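Local coordinates for protein activating signal cointegrator 1 complex subunit 2 (Homo sapiens, PDB 6YXQ) that binds polyubiquitin chains, recruiting the helicase subunit ASCC3 and ALKBH3 to DNA damage, and takes part in rescuing stalled ribosomes, at residues L251-L264 with R315-I329. Numbering follows the deposited sequence.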
ATOM      1  N   LEU B 251     -17.265  -1.209  10.444  1.00 69.88           N
ATOM      2  CA  LEU B 251     -15.870  -1.198  10.008  1.00 76.80           C
ATOM      3  C   LEU B 251     -15.765  -1.473   8.515  1.00 71.44           C
ATOM      4  O   LEU B 251     -15.023  -0.791   7.796  1.00 86.73           O
ATOM      5  CB  LEU B 251     -15.062  -2.230  10.797  1.00 79.54           C
ATOM      6  CG  LEU B 251     -14.650  -1.907  12.235  1.00 72.03           C
ATOM      7  CD1 LEU B 251     -14.036  -3.131  12.885  1.00 67.13           C
ATOM      8  CD2 LEU B 251     -13.682  -0.737  12.274  1.00 83.76           C
ATOM      9  N   TYR B 252     -16.504  -2.472   8.038  1.00 66.76           N
ATOM     10  CA  TYR B 252     -16.577  -2.772   6.614  1.00 71.71           C
ATOM     11  C   TYR B 252     -17.101  -1.577   5.829  1.00 70.89           C
ATOM     12  O   TYR B 252     -16.546  -1.209   4.787  1.00 73.34           O
ATOM     13  CB  TYR B 252     -17.472  -3.994   6.418  1.00 80.89           C
ATOM     14  CG  TYR B 252     -17.455  -4.618   5.043  1.00 67.29           C
ATOM     15  CD1 TYR B 252     -16.297  -4.655   4.276  1.00 71.86           C
ATOM     16  CD2 TYR B 252     -18.599  -5.191   4.523  1.00 64.12           C
ATOM     17  CE1 TYR B 252     -16.290  -5.237   3.019  1.00 65.53           C
ATOM     18  CE2 TYR B 252     -18.601  -5.774   3.276  1.00 77.91           C
ATOM     19  CZ  TYR B 252     -17.449  -5.794   2.529  1.00 73.44           C
ATOM     20  OH  TYR B 252     -17.474  -6.380   1.289  1.00 82.16           O
ATOM     21  N   LEU B 253     -18.174  -0.953   6.321  1.00 74.36           N
ATOM     22  CA  LEU B 253     -18.748   0.193   5.627  1.00 64.89           C
ATOM     23  C   LEU B 253     -17.761   1.352   5.565  1.00 69.67           C
ATOM     24  O   LEU B 253     -17.607   1.988   4.515  1.00 82.11           O
ATOM     25  CB  LEU B 253     -20.042   0.623   6.318  1.00 58.49           C
ATOM     26  CG  LEU B 253     -20.683   1.913   5.803  1.00 61.03           C
ATOM     27  CD1 LEU B 253     -21.213   1.760   4.378  1.00 52.76           C
ATOM     28  CD2 LEU B 253     -21.789   2.344   6.746  1.00 54.27           C
ATOM     29  N   CYS B 254     -17.084   1.638   6.683  1.00 65.19           N
ATOM     30  CA  CYS B 254     -16.100   2.717   6.735  1.00 71.88           C
ATOM     31  C   CYS B 254     -14.944   2.461   5.774  1.00 68.51           C
ATOM     32  O   CYS B 254     -14.530   3.363   5.031  1.00 61.36           O
ATOM     33  CB  CYS B 254     -15.579   2.876   8.164  1.00 70.24           C
ATOM     34  SG  CYS B 254     -14.312   4.149   8.341  1.00 80.36           S
ATOM     35  N   ASP B 255     -14.398   1.238   5.790  1.00 58.42           N
ATOM     36  CA  ASP B 255     -13.329   0.907   4.853  1.00 74.27           C
ATOM     37  C   ASP B 255     -13.797   1.078   3.419  1.00 72.02           C
ATOM     38  O   ASP B 255     -13.075   1.642   2.587  1.00 59.40           O
ATOM     39  CB  ASP B 255     -12.833  -0.523   5.080  1.00 82.97           C
ATOM     40  CG  ASP B 255     -11.773  -0.954   4.055  1.00 78.91           C
ATOM     41  OD1 ASP B 255     -10.570  -0.845   4.365  1.00 85.78           O
ATOM     42  OD2 ASP B 255     -12.133  -1.422   2.960  1.00 70.50           O
ATOM     43  N   THR B 256     -15.020   0.622   3.124  1.00 67.79           N
ATOM     44  CA  THR B 256     -15.532   0.651   1.759  1.00 68.31           C
ATOM     45  C   THR B 256     -15.705   2.082   1.262  1.00 67.34           C
ATOM     46  O   THR B 256     -15.283   2.423   0.146  1.00 66.33           O
ATOM     47  CB  THR B 256     -16.858  -0.107   1.696  1.00 67.34           C
ATOM     48  OG1 THR B 256     -16.687  -1.419   2.245  1.00 79.47           O
ATOM     49  CG2 THR B 256     -17.342  -0.212   0.267  1.00 63.97           C
ATOM     50  N   CYS B 257     -16.331   2.935   2.083  1.00 56.40           N
ATOM     51  CA  CYS B 257     -16.550   4.325   1.687  1.00 49.86           C
ATOM     52  C   CYS B 257     -15.243   5.087   1.569  1.00 59.61           C
ATOM     53  O   CYS B 257     -15.059   5.858   0.620  1.00 78.55           O
ATOM     54  CB  CYS B 257     -17.474   5.041   2.671  1.00 54.37           C
ATOM     55  SG  CYS B 257     -19.105   4.316   2.888  1.00 71.28           S
ATOM     56  N   THR B 258     -14.327   4.896   2.521  1.00 56.58           N
ATOM     57  CA  THR B 258     -13.040   5.572   2.438  1.00 58.00           C
ATOM     58  C   THR B 258     -12.275   5.152   1.190  1.00 68.94           C
ATOM     59  O   THR B 258     -11.702   5.999   0.495  1.00 65.62           O
ATOM     60  CB  THR B 258     -12.230   5.290   3.699  1.00 60.07           C
ATOM     61  OG1 THR B 258     -13.002   5.648   4.848  1.00 66.87           O
ATOM     62  CG2 THR B 258     -10.948   6.080   3.703  1.00 55.50           C
ATOM     63  N   THR B 259     -12.271   3.851   0.873  1.00 62.81           N
ATOM     64  CA  THR B 259     -11.534   3.376  -0.295  1.00 51.13           C
ATOM     65  C   THR B 259     -12.134   3.916  -1.588  1.00 68.19           C
ATOM     66  O   THR B 259     -11.409   4.420  -2.456  1.00 75.92           O
ATOM     67  CB  THR B 259     -11.511   1.852  -0.317  1.00 55.60           C
ATOM     68  OG1 THR B 259     -11.052   1.366   0.948  1.00 74.03           O
ATOM     69  CG2 THR B 259     -10.581   1.362  -1.409  1.00 57.38           C
ATOM     70  N   LEU B 260     -13.459   3.813  -1.740  1.00 69.17           N
ATOM     71  CA  LEU B 260     -14.105   4.356  -2.931  1.00 66.44           C
ATOM     72  C   LEU B 260     -13.850   5.855  -3.067  1.00 71.39           C
ATOM     73  O   LEU B 260     -13.514   6.345  -4.157  1.00 77.35           O
ATOM     74  CB  LEU B 260     -15.602   4.067  -2.878  1.00 70.25           C
ATOM     75  CG  LEU B 260     -15.984   2.613  -3.130  1.00 64.69           C
ATOM     76  CD1 LEU B 260     -17.496   2.454  -3.176  1.00 67.03           C
ATOM     77  CD2 LEU B 260     -15.350   2.155  -4.422  1.00 59.30           C
ATOM     78  N   TRP B 261     -13.992   6.600  -1.968  1.00 64.98           N
ATOM     79  CA  TRP B 261     -13.798   8.038  -2.042  1.00 64.80           C
ATOM     80  C   TRP B 261     -12.358   8.386  -2.390  1.00 70.96           C
ATOM     81  O   TRP B 261     -12.117   9.286  -3.199  1.00 64.65           O
ATOM     82  CB  TRP B 261     -14.202   8.695  -0.725  1.00 57.83           C
ATOM     83  CG  TRP B 261     -13.707  10.089  -0.644  1.00 64.25           C
ATOM     84  CD1 TRP B 261     -14.312  11.207  -1.147  1.00 73.66           C
ATOM     85  CD2 TRP B 261     -12.477  10.524  -0.061  1.00 60.00           C
ATOM     86  NE1 TRP B 261     -13.539  12.315  -0.899  1.00 76.99           N
ATOM     87  CE2 TRP B 261     -12.407  11.922  -0.231  1.00 74.64           C
ATOM     88  CE3 TRP B 261     -11.432   9.869   0.594  1.00 51.59           C
ATOM     89  CZ2 TRP B 261     -11.331  12.677   0.235  1.00 62.32           C
ATOM     90  CZ3 TRP B 261     -10.368  10.619   1.056  1.00 64.65           C
ATOM     91  CH2 TRP B 261     -10.325  12.009   0.874  1.00 61.40           C
ATOM     92  N   ALA B 262     -11.386   7.701  -1.781  1.00 72.01           N
ATOM     93  CA  ALA B 262      -9.989   7.975  -2.099  1.00 67.00           C
ATOM     94  C   ALA B 262      -9.695   7.670  -3.557  1.00 61.27           C
ATOM     95  O   ALA B 262      -8.975   8.421  -4.228  1.00 70.31           O
ATOM     96  CB  ALA B 262      -9.070   7.165  -1.187  1.00 61.21           C
ATOM     97  N   PHE B 263     -10.254   6.576  -4.072  1.00 66.12           N
ATOM     98  CA  PHE B 263     -10.043   6.253  -5.475  1.00 65.50           C
ATOM     99  C   PHE B 263     -10.576   7.357  -6.373  1.00 65.25           C
ATOM    100  O   PHE B 263      -9.911   7.757  -7.331  1.00 62.60           O
ATOM    101  CB  PHE B 263     -10.701   4.922  -5.826  1.00 67.05           C
ATOM    102  CG  PHE B 263     -10.660   4.609  -7.287  1.00 67.63           C
ATOM    103  CD1 PHE B 263      -9.458   4.626  -7.974  1.00 52.50           C
ATOM    104  CD2 PHE B 263     -11.823   4.313  -7.979  1.00 70.10           C
ATOM    105  CE1 PHE B 263      -9.414   4.340  -9.323  1.00 64.41           C
ATOM    106  CE2 PHE B 263     -11.789   4.027  -9.329  1.00 66.98           C
ATOM    107  CZ  PHE B 263     -10.581   4.042 -10.004  1.00 78.22           C
ATOM    108  N   LEU B 264     -11.774   7.866  -6.077  1.00 77.53           N
ATOM    109  CA  LEU B 264     -12.332   8.907  -6.936  1.00 69.07           C
ATOM    110  C   LEU B 264     -11.662  10.253  -6.715  1.00 68.10           C
ATOM    111  O   LEU B 264     -11.712  11.110  -7.606  1.00 75.20           O
ATOM    112  CB  LEU B 264     -13.840   9.026  -6.721  1.00 58.48           C
ATOM    113  CG  LEU B 264     -14.615   7.822  -7.260  1.00 53.22           C
ATOM    114  CD1 LEU B 264     -16.096   7.974  -6.980  1.00 53.25           C
ATOM    115  CD2 LEU B 264     -14.360   7.618  -8.752  1.00 41.16           C
ATOM    116  N   ARG B 315     -16.780   6.427  13.138  1.00 63.76           N
ATOM    117  CA  ARG B 315     -16.678   5.752  11.847  1.00 67.93           C
ATOM    118  C   ARG B 315     -17.940   5.935  11.014  1.00 78.01           C
ATOM    119  O   ARG B 315     -17.860   6.140   9.799  1.00 82.82           O
ATOM    120  CB  ARG B 315     -16.387   4.266  12.056  1.00 65.33           C
ATOM    121  CG  ARG B 315     -15.091   4.021  12.798  1.00 66.52           C
ATOM    122  CD  ARG B 315     -14.727   2.547  12.902  1.00 66.69           C
ATOM    123  NE  ARG B 315     -13.487   2.388  13.654  1.00 66.02           N
ATOM    124  CZ  ARG B 315     -12.279   2.543  13.126  1.00 79.00           C
ATOM    125  NH1 ARG B 315     -12.158   2.840  11.837  1.00 70.59           N
ATOM    126  NH2 ARG B 315     -11.196   2.399  13.881  1.00 83.71           N
ATOM    127  N   LEU B 316     -19.115   5.864  11.644  1.00 63.97           N
ATOM    128  CA  LEU B 316     -20.364   6.043  10.911  1.00 62.99           C
ATOM    129  C   LEU B 316     -20.471   7.447  10.331  1.00 75.51           C
ATOM    130  O   LEU B 316     -20.862   7.619   9.170  1.00 90.84           O
ATOM    131  CB  LEU B 316     -21.554   5.750  11.824  1.00 67.92           C
ATOM    132  CG  LEU B 316     -22.929   5.817  11.159  1.00 69.48           C
ATOM    133  CD1 LEU B 316     -22.986   4.857   9.977  1.00 64.32           C
ATOM    134  CD2 LEU B 316     -24.050   5.534  12.158  1.00 68.88           C
ATOM    135  N   SER B 317     -20.131   8.467  11.125  1.00 75.38           N
ATOM    136  CA  SER B 317     -20.178   9.834  10.611  1.00 74.62           C
ATOM    137  C   SER B 317     -19.159  10.038   9.495  1.00 78.66           C
ATOM    138  O   SER B 317     -19.456  10.685   8.479  1.00 89.25           O
ATOM    139  CB  SER B 317     -19.953  10.823  11.749  1.00 71.31           C
ATOM    140  OG  SER B 317     -20.665  10.414  12.901  1.00 75.75           O
ATOM    141  N   HIS B 318     -17.959   9.477   9.660  1.00 66.33           N
ATOM    142  CA  HIS B 318     -16.971   9.503   8.590  1.00 58.89           C
ATOM    143  C   HIS B 318     -17.515   8.853   7.320  1.00 67.34           C
ATOM    144  O   HIS B 318     -17.323   9.375   6.213  1.00 75.23           O
ATOM    145  CB  HIS B 318     -15.696   8.811   9.072  1.00 52.00           C
ATOM    146  CG  HIS B 318     -14.676   8.587   8.004  1.00 57.43           C
ATOM    147  ND1 HIS B 318     -13.701   9.511   7.696  1.00 66.72           N
ATOM    148  CD2 HIS B 318     -14.464   7.529   7.184  1.00 63.42           C
ATOM    149  CE1 HIS B 318     -12.940   9.038   6.726  1.00 74.74           C
ATOM    150  NE2 HIS B 318     -13.382   7.837   6.396  1.00 68.06           N
ATOM    151  N   SER B 319     -18.218   7.726   7.460  1.00 66.01           N
ATOM    152  CA  SER B 319     -18.733   7.028   6.285  1.00 73.21           C
ATOM    153  C   SER B 319     -19.810   7.846   5.592  1.00 69.96           C
ATOM    154  O   SER B 319     -19.870   7.884   4.359  1.00 75.00           O
ATOM    155  CB  SER B 319     -19.280   5.649   6.667  1.00 58.56           C
ATOM    156  OG  SER B 319     -18.471   5.023   7.643  1.00 71.12           O
ATOM    157  N   ARG B 320     -20.670   8.505   6.368  1.00 51.31           N
ATOM    158  CA  ARG B 320     -21.704   9.332   5.756  1.00 58.86           C
ATOM    159  C   ARG B 320     -21.083  10.494   4.992  1.00 68.78           C
ATOM    160  O   ARG B 320     -21.468  10.782   3.845  1.00 70.54           O
ATOM    161  CB  ARG B 320     -22.667   9.827   6.831  1.00 53.06           C
ATOM    162  CG  ARG B 320     -23.220   8.695   7.656  1.00 54.47           C
ATOM    163  CD  ARG B 320     -24.001   9.172   8.846  1.00 56.13           C
ATOM    164  NE  ARG B 320     -24.594  10.482   8.631  1.00 77.77           N
ATOM    165  CZ  ARG B 320     -24.406  11.522   9.434  1.00 80.05           C
ATOM    166  NH1 ARG B 320     -23.640  11.394  10.507  1.00 74.41           N
ATOM    167  NH2 ARG B 320     -24.985  12.685   9.172  1.00 82.49           N
ATOM    168  N   LYS B 321     -20.092  11.153   5.602  1.00 72.86           N
ATOM    169  CA  LYS B 321     -19.406  12.250   4.925  1.00 60.14           C
ATOM    170  C   LYS B 321     -18.761  11.778   3.623  1.00 64.13           C
ATOM    171  O   LYS B 321     -18.902  12.423   2.577  1.00 63.77           O
ATOM    172  CB  LYS B 321     -18.368  12.866   5.858  1.00 56.11           C
ATOM    173  CG  LYS B 321     -17.689  14.092   5.288  1.00 68.45           C
ATOM    174  CD  LYS B 321     -16.640  14.635   6.252  1.00 81.08           C
ATOM    175  CE  LYS B 321     -15.902  15.840   5.676  1.00 77.37           C
ATOM    176  NZ  LYS B 321     -14.724  16.231   6.514  1.00 67.21           N
ATOM    177  N   LYS B 322     -18.064  10.637   3.664  1.00 66.93           N
ATOM    178  CA  LYS B 322     -17.403  10.137   2.462  1.00 59.65           C
ATOM    179  C   LYS B 322     -18.413   9.742   1.390  1.00 67.96           C
ATOM    180  O   LYS B 322     -18.154   9.918   0.193  1.00 67.44           O
ATOM    181  CB  LYS B 322     -16.507   8.949   2.804  1.00 61.19           C
ATOM    182  CG  LYS B 322     -15.296   9.304   3.639  1.00 56.62           C
ATOM    183  CD  LYS B 322     -14.512  10.432   3.016  1.00 65.26           C
ATOM    184  CE  LYS B 322     -13.660  11.143   4.049  1.00 71.09           C
ATOM    185  NZ  LYS B 322     -13.071  12.390   3.496  1.00 79.39           N
ATOM    186  N   LEU B 323     -19.565   9.197   1.793  1.00 68.10           N
ATOM    187  CA  LEU B 323     -20.596   8.859   0.817  1.00 65.21           C
ATOM    188  C   LEU B 323     -21.077  10.105   0.088  1.00 65.19           C
ATOM    189  O   LEU B 323     -21.194  10.115  -1.146  1.00 71.98           O
ATOM    190  CB  LEU B 323     -21.771   8.155   1.501  1.00 56.56           C
ATOM    191  CG  LEU B 323     -21.786   6.625   1.564  1.00 58.62           C
ATOM    192  CD1 LEU B 323     -22.723   6.135   2.660  1.00 58.89           C
ATOM    193  CD2 LEU B 323     -22.211   6.052   0.234  1.00 68.26           C
HETATM  194  N   MSE B 324     -21.350  11.169   0.834  1.00 73.75           N
HETATM  195  CA  MSE B 324     -21.822  12.390   0.184  1.00 88.94           C
HETATM  196  C   MSE B 324     -20.753  13.031  -0.698  1.00 76.00           C
HETATM  197  O   MSE B 324     -21.056  13.613  -1.748  1.00 71.18           O
HETATM  198  CB  MSE B 324     -22.310  13.401   1.211  1.00101.50           C
HETATM  199  CG  MSE B 324     -23.760  13.219   1.572  1.00114.61           C
HETATM  200 SE   MSE B 324     -23.916  12.487   3.325  1.00184.97          SE
HETATM  201  CE  MSE B 324     -23.763  14.151   4.318  1.00170.48           C
ATOM    202  N   GLU B 325     -19.495  12.927  -0.265  1.00 69.47           N
ATOM    203  CA  GLU B 325     -18.405  13.436  -1.088  1.00 60.51           C
ATOM    204  C   GLU B 325     -18.291  12.651  -2.390  1.00 75.76           C
ATOM    205  O   GLU B 325     -18.056  13.234  -3.454  1.00 92.99           O
ATOM    206  CB  GLU B 325     -17.097  13.405  -0.300  1.00 55.87           C
ATOM    207  CG  GLU B 325     -17.127  14.335   0.905  1.00 71.09           C
ATOM    208  CD  GLU B 325     -15.841  14.337   1.707  1.00 71.88           C
ATOM    209  OE1 GLU B 325     -15.179  13.279   1.785  1.00 64.09           O
ATOM    210  OE2 GLU B 325     -15.501  15.403   2.266  1.00 75.93           O
ATOM    211  N   ILE B 326     -18.472  11.330  -2.327  1.00 65.40           N
ATOM    212  CA  ILE B 326     -18.511  10.525  -3.546  1.00 68.30           C
ATOM    213  C   ILE B 326     -19.625  11.012  -4.464  1.00 72.34           C
ATOM    214  O   ILE B 326     -19.421  11.229  -5.672  1.00 60.52           O
ATOM    215  CB  ILE B 326     -18.680   9.036  -3.188  1.00 56.72           C
ATOM    216  CG1 ILE B 326     -17.424   8.510  -2.499  1.00 64.85           C
ATOM    217  CG2 ILE B 326     -18.976   8.207  -4.422  1.00 52.27           C
ATOM    218  CD1 ILE B 326     -17.608   7.166  -1.851  1.00 54.21           C
ATOM    219  N   PHE B 327     -20.831  11.168  -3.899  1.00 69.08           N
ATOM    220  CA  PHE B 327     -21.980  11.652  -4.662  1.00 56.97           C
ATOM    221  C   PHE B 327     -21.647  12.949  -5.386  1.00 64.36           C
ATOM    222  O   PHE B 327     -21.881  13.086  -6.596  1.00 75.02           O
ATOM    223  CB  PHE B 327     -23.175  11.855  -3.729  1.00 51.52           C
ATOM    224  CG  PHE B 327     -24.463  12.207  -4.437  1.00 63.46           C
ATOM    225  CD1 PHE B 327     -24.728  13.516  -4.832  1.00 63.87           C
ATOM    226  CD2 PHE B 327     -25.423  11.235  -4.678  1.00 55.75           C
ATOM    227  CE1 PHE B 327     -25.915  13.843  -5.472  1.00 55.40           C
ATOM    228  CE2 PHE B 327     -26.618  11.556  -5.312  1.00 61.25           C
ATOM    229  CZ  PHE B 327     -26.864  12.859  -5.712  1.00 50.13           C
ATOM    230  N   HIS B 328     -21.084  13.912  -4.657  1.00 58.72           N
ATOM    231  CA  HIS B 328     -20.814  15.199  -5.282  1.00 63.07           C
ATOM    232  C   HIS B 328     -19.694  15.111  -6.310  1.00 69.37           C
ATOM    233  O   HIS B 328     -19.735  15.822  -7.319  1.00 76.91           O
ATOM    234  CB  HIS B 328     -20.476  16.253  -4.239  1.00 60.19           C
ATOM    235  CG  HIS B 328     -20.344  17.620  -4.823  1.00 53.28           C
ATOM    236  ND1 HIS B 328     -19.125  18.228  -5.020  1.00 58.23           N
ATOM    237  CD2 HIS B 328     -21.277  18.479  -5.295  1.00 59.73           C
ATOM    238  CE1 HIS B 328     -19.315  19.414  -5.574  1.00 63.53           C
ATOM    239  NE2 HIS B 328     -20.611  19.591  -5.751  1.00 57.31           N
ATOM    240  N   ILE B 329     -18.686  14.266  -6.078  1.00 67.34           N
ATOM    241  CA  ILE B 329     -17.607  14.121  -7.053  1.00 59.31           C
ATOM    242  C   ILE B 329     -18.169  13.629  -8.381  1.00 71.51           C
ATOM    243  O   ILE B 329     -17.846  14.163  -9.453  1.00 70.53           O
ATOM    244  CB  ILE B 329     -16.514  13.181  -6.511  1.00 52.32           C
ATOM    245  CG1 ILE B 329     -15.720  13.858  -5.400  1.00 51.89           C
ATOM    246  CG2 ILE B 329     -15.564  12.758  -7.608  1.00 54.50           C
ATOM    247  CD1 ILE B 329     -14.796  12.913  -4.667  1.00 56.78           C
TER
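Trp261 and Lys322 illustrate how a lysine side chain can pack along an indole face between two helices. The lysine chain, bent at chi2 (-52°), runs over one face of the indole: NZ stands 3.7 Å from the centroid of the six-membered ring in a cation-pi contact, while CD makes a CH-pi contact with the five-membered ring. NZ also forms a salt bridge, 2.9 Å long, with Glu325 OE1, which uses its syn lone pair and lies over the same indole face. Replacing this tryptophan with alanine would probably leave the Lys322 ammonium without its aromatic partner and open a gap beside Ile329.

The pattern is knobs-into-holes packing between helices 243-266 and 306-340 of the ASCC3-binding, largely helical part of the protein; the two segments run roughly parallel, with axes 8.7 Å apart and crossing at 31°. Trp261 sits among Lys322, Glu325, Ile326 and Ile329, and Ile326 in turn sits among Cys257, Leu260, Trp261 and Leu264. Further along, Cys257 SG packs on Leu323 CG at 3.8 Å.

The hydrogen bond between the two segments is made by His318, whose NE2 donates to Thr258 OG1 (2.7 Å) within the imidazole plane. That hydroxyl donates its own hydrogen to Cys254 O, so toward His318 it acts as acceptor. His318 ND1 accepts from the backbone N-H of Asp181 of the ASCC3 chain, consistent with a proton on NE2.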